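Local coordinates for histone-lysine N-methyltransferase family member SUVH9 (Arabidopsis thaliana, PDB 4NJ5), which contributes to gene silencing in RNA-directed DNA methylation, probably binding methylated DNA and recruiting RNA polymerase V, although it lacks methyltransferase activity, at residues V380-A383 with G384-I387; M454-V457 with A458-I461. All coordinates share one frame; numbering follows the deposited sequence.

Contact 1: V380-A383 with G384-I387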
# COMPACT_ATOMS: atom_id res chain seq x y z
N VAL A 380 4.65 -2.65 -5.34
CA VAL A 380 4.09 -1.86 -4.27
C VAL A 380 2.58 -1.90 -4.42
O VAL A 380 2.06 -1.82 -5.53
CB VAL A 380 4.59 -0.40 -4.35
CG1 VAL A 380 3.72 0.53 -3.52
CG2 VAL A 380 6.06 -0.32 -3.92
N LEU A 381 1.87 -2.08 -3.30
CA LEU A 381 0.42 -2.04 -3.34
C LEU A 381 -0.08 -0.90 -2.46
O LEU A 381 0.26 -0.83 -1.28
CB LEU A 381 -0.17 -3.37 -2.85
CG LEU A 381 0.25 -4.61 -3.64
CD1 LEU A 381 -0.24 -5.85 -2.93
CD2 LEU A 381 -0.29 -4.54 -5.06
N HIS A 382 -0.87 -0.01 -3.04
CA HIS A 382 -1.38 1.12 -2.29
C HIS A 382 -2.77 0.86 -1.71
O HIS A 382 -3.49 -0.03 -2.17
CB HIS A 382 -1.35 2.40 -3.12
CG HIS A 382 -2.29 2.40 -4.29
ND1 HIS A 382 -1.90 2.00 -5.55
CD2 HIS A 382 -3.58 2.77 -4.40
CE1 HIS A 382 -2.92 2.12 -6.38
NE2 HIS A 382 -3.95 2.58 -5.71
N ALA A 383 -3.13 1.65 -0.71
CA ALA A 383 -4.39 1.51 0.01
C ALA A 383 -5.59 1.66 -0.92
O ALA A 383 -5.70 2.65 -1.63
CB ALA A 383 -4.47 2.52 1.14
N GLY A 384 -6.47 0.66 -0.91
CA GLY A 384 -7.69 0.71 -1.70
C GLY A 384 -7.53 0.23 -3.13
O GLY A 384 -8.48 0.23 -3.90
N ALA A 385 -6.32 -0.19 -3.49
CA ALA A 385 -6.06 -0.68 -4.85
C ALA A 385 -6.54 -2.11 -5.05
O ALA A 385 -6.52 -2.92 -4.13
CB ALA A 385 -4.58 -0.57 -5.18
N PHE A 386 -6.97 -2.42 -6.28
CA PHE A 386 -7.41 -3.76 -6.63
C PHE A 386 -6.22 -4.67 -6.87
O PHE A 386 -5.29 -4.32 -7.60
CB PHE A 386 -8.30 -3.72 -7.88
CG PHE A 386 -8.58 -5.08 -8.48
CD1 PHE A 386 -9.33 -6.02 -7.79
CD2 PHE A 386 -8.10 -5.41 -9.74
CE1 PHE A 386 -9.60 -7.27 -8.35
CE2 PHE A 386 -8.36 -6.65 -10.30
CZ PHE A 386 -9.12 -7.58 -9.60
N ILE A 387 -6.25 -5.85 -6.26
CA ILE A 387 -5.15 -6.79 -6.40
C ILE A 387 -5.49 -7.86 -7.44
O ILE A 387 -4.87 -7.94 -8.50
CB ILE A 387 -4.79 -7.44 -5.04
CG1 ILE A 387 -4.38 -6.35 -4.04
CG2 ILE A 387 -3.68 -8.46 -5.20
CD1 ILE A 387 -4.23 -6.83 -2.61

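Contact 2: M454-V457 with A458-I461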
# COMPACT_ATOMS: atom_id res chain seq x y z
N MET A 454 -9.65 -26.34 -9.00
CA MET A 454 -9.36 -25.18 -9.84
C MET A 454 -9.36 -23.92 -8.99
O MET A 454 -10.31 -23.67 -8.24
CB MET A 454 -10.37 -25.09 -10.98
CG MET A 454 -10.30 -26.29 -11.93
SD MET A 454 -11.84 -26.66 -12.80
CE MET A 454 -11.99 -25.21 -13.85
N ARG A 455 -8.29 -23.14 -9.11
CA ARG A 455 -8.08 -21.97 -8.27
C ARG A 455 -7.02 -21.06 -8.89
O ARG A 455 -6.25 -21.49 -9.75
CB ARG A 455 -7.60 -22.41 -6.89
CG ARG A 455 -6.46 -23.41 -6.96
CD ARG A 455 -5.63 -23.41 -5.70
NE ARG A 455 -6.35 -23.94 -4.55
CZ ARG A 455 -5.96 -23.77 -3.29
NH1 ARG A 455 -4.86 -23.06 -3.03
NH2 ARG A 455 -6.66 -24.29 -2.30
N ASN A 456 -6.98 -19.81 -8.43
CA ASN A 456 -5.94 -18.87 -8.84
C ASN A 456 -5.00 -18.55 -7.68
O ASN A 456 -5.07 -19.18 -6.63
CB ASN A 456 -6.57 -17.57 -9.35
CG ASN A 456 -7.17 -16.73 -8.23
OD1 ASN A 456 -7.67 -17.26 -7.23
ND2 ASN A 456 -7.13 -15.41 -8.39
N VAL A 457 -4.13 -17.57 -7.88
CA VAL A 457 -3.13 -17.19 -6.89
C VAL A 457 -3.76 -16.84 -5.54
O VAL A 457 -3.25 -17.24 -4.48
CB VAL A 457 -2.25 -16.01 -7.41
CG1 VAL A 457 -3.12 -14.83 -7.85
CG2 VAL A 457 -1.23 -15.58 -6.37
N ALA A 458 -4.88 -16.14 -5.59
CA ALA A 458 -5.55 -15.62 -4.40
C ALA A 458 -5.95 -16.71 -3.40
O ALA A 458 -6.16 -16.44 -2.22
CB ALA A 458 -6.77 -14.80 -4.79
N CYS A 459 -6.07 -17.95 -3.89
CA CYS A 459 -6.51 -19.04 -3.04
C CYS A 459 -5.39 -19.56 -2.16
O CYS A 459 -5.61 -20.41 -1.29
CB CYS A 459 -7.11 -20.17 -3.89
SG CYS A 459 -8.63 -19.69 -4.74
N TYR A 460 -4.18 -19.05 -2.37
CA TYR A 460 -3.06 -19.41 -1.52
C TYR A 460 -2.84 -18.35 -0.42
O TYR A 460 -1.94 -18.47 0.41
CB TYR A 460 -1.79 -19.62 -2.35
CG TYR A 460 -1.94 -20.65 -3.45
CD1 TYR A 460 -1.71 -21.99 -3.20
CD2 TYR A 460 -2.31 -20.27 -4.74
CE1 TYR A 460 -1.85 -22.94 -4.21
CE2 TYR A 460 -2.45 -21.21 -5.75
CZ TYR A 460 -2.22 -22.54 -5.48
OH TYR A 460 -2.35 -23.47 -6.48
N ILE A 461 -3.68 -17.31 -0.43
CA ILE A 461 -3.60 -16.27 0.59
C ILE A 461 -3.95 -16.83 1.97
O ILE A 461 -5.00 -17.45 2.15
CB ILE A 461 -4.52 -15.07 0.26
CG1 ILE A 461 -4.06 -14.41 -1.05
CG2 ILE A 461 -4.51 -14.06 1.40
CD1 ILE A 461 -4.88 -13.19 -1.44

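Contact 1: V380-A383 with G384-I387
H382 has its CG tucked between its own backbone N and carbonyl carbon (chi1 66°), which swings the imidazole back over A385, three residues further on. The methyl of A385 lies beneath one ring face: its CB is 3.4 Å from the ring centroid of H382, 16° off the normal and shifted toward the rim, a close CH-pi contact. The nearest ring atom is NE2, 3.3 Å from A385 CB. T329 OG1 is hydrogen-bonded to this same nitrogen, so the rotation of the ring is fixed by a polar partner at its rim and a methyl against its face.

The backbone beneath is a type II beta turn from H382 to A385. A385 N donates to H382 O over 3.1 Å with an N-H...O angle of 155°. G384 occupies the third position with a positive phi; a side chain there would be driven into A383 O, so the turn calls for glycine. This turn delivers the chain into strand 386-389, at the edge of a mixed SET-domain sheet, where it pairs antiparallel with 485-490. The turn is held from outside as well, since A383 N is hydrogen-bonded to N493 OD1, and G384 and A385 both make backbone bonds to A490.

Farther from the turn, L381 and I387 close the wider span between the two limbs. The side chains cross at about a right angle, and one terminal methyl of each meets the other, L381 CD1 lying 4.1 Å from I387 CD1. Both residues are buried, I387 packing also on A490.

Contact 2: M454-V457 with A458-I461
Past R455 the chain leaves its short strand and winds into a 3-10 turn, in which C459 N donates to N456 O (3.2 Å) and Y460 N to V457 O (2.9 Å). The i to i+3 spacing folds C459 and Y460 back against R455.

The R455 chain bends at chi3 (69°), bringing its guanidinium over the Y460 ring in a cation-pi contact: R455 CZ is 4.6 Å from the ring centroid of Y460 and 22° off the normal. The planes are steeply inclined, so this is no parallel stack; R455 NH1 stands over the ring face, shifted toward the rim, 3.2 Å from Y460 CE1, while R455 CD lies 3.4 Å from Y460 OH. C459 CB sits over a guanidinium face, and C459 SG lies 3.6 Å from R455 CB. Outside this turn, R455 NE bonds V451 O, and Y279 supplies a second cation-pi partner. A leucine in place of Y460 would probably cost the guanidinium this aromatic face and open a gap beside R455 CD, although V451 and Y279 would still hold the group.

N456 turns its amide toward the methyl of A458, but its polar atoms are engaged elsewhere, ND2 with E389 O and OD1 with A391 N. By its place in the sequence, the turn probably corresponds to the one that leads into the NHSC motif of active SET enzymes, whose cofactor SUVH9 does not bind. Here strand 454-455 pairs in parallel with 280-281, while V457 and Y460 pack on strands 363-367 and 373-377.

Followed from its N terminus, the chain passes strand 280-281, later 363-367 and 373-377, before contact 1 closes the tight turn that starts strand 386-389. Contact 2 opens much later, coiling the chain between strands 454-455 and 462-463. The two are in series, neither nested nor crossed; their centres lie 18 Å apart and their nearest atoms about 6 Å. Contact 1 joins strand 485-490 to T329 and L330 of the Pre-SET region, whereas contact 2 bridges 280-281 to the sheet of 363-367 and 373-377. Strand 386-389 relates them: contact 1 launches it, and E389 at its far end and A391 just beyond it bond N456.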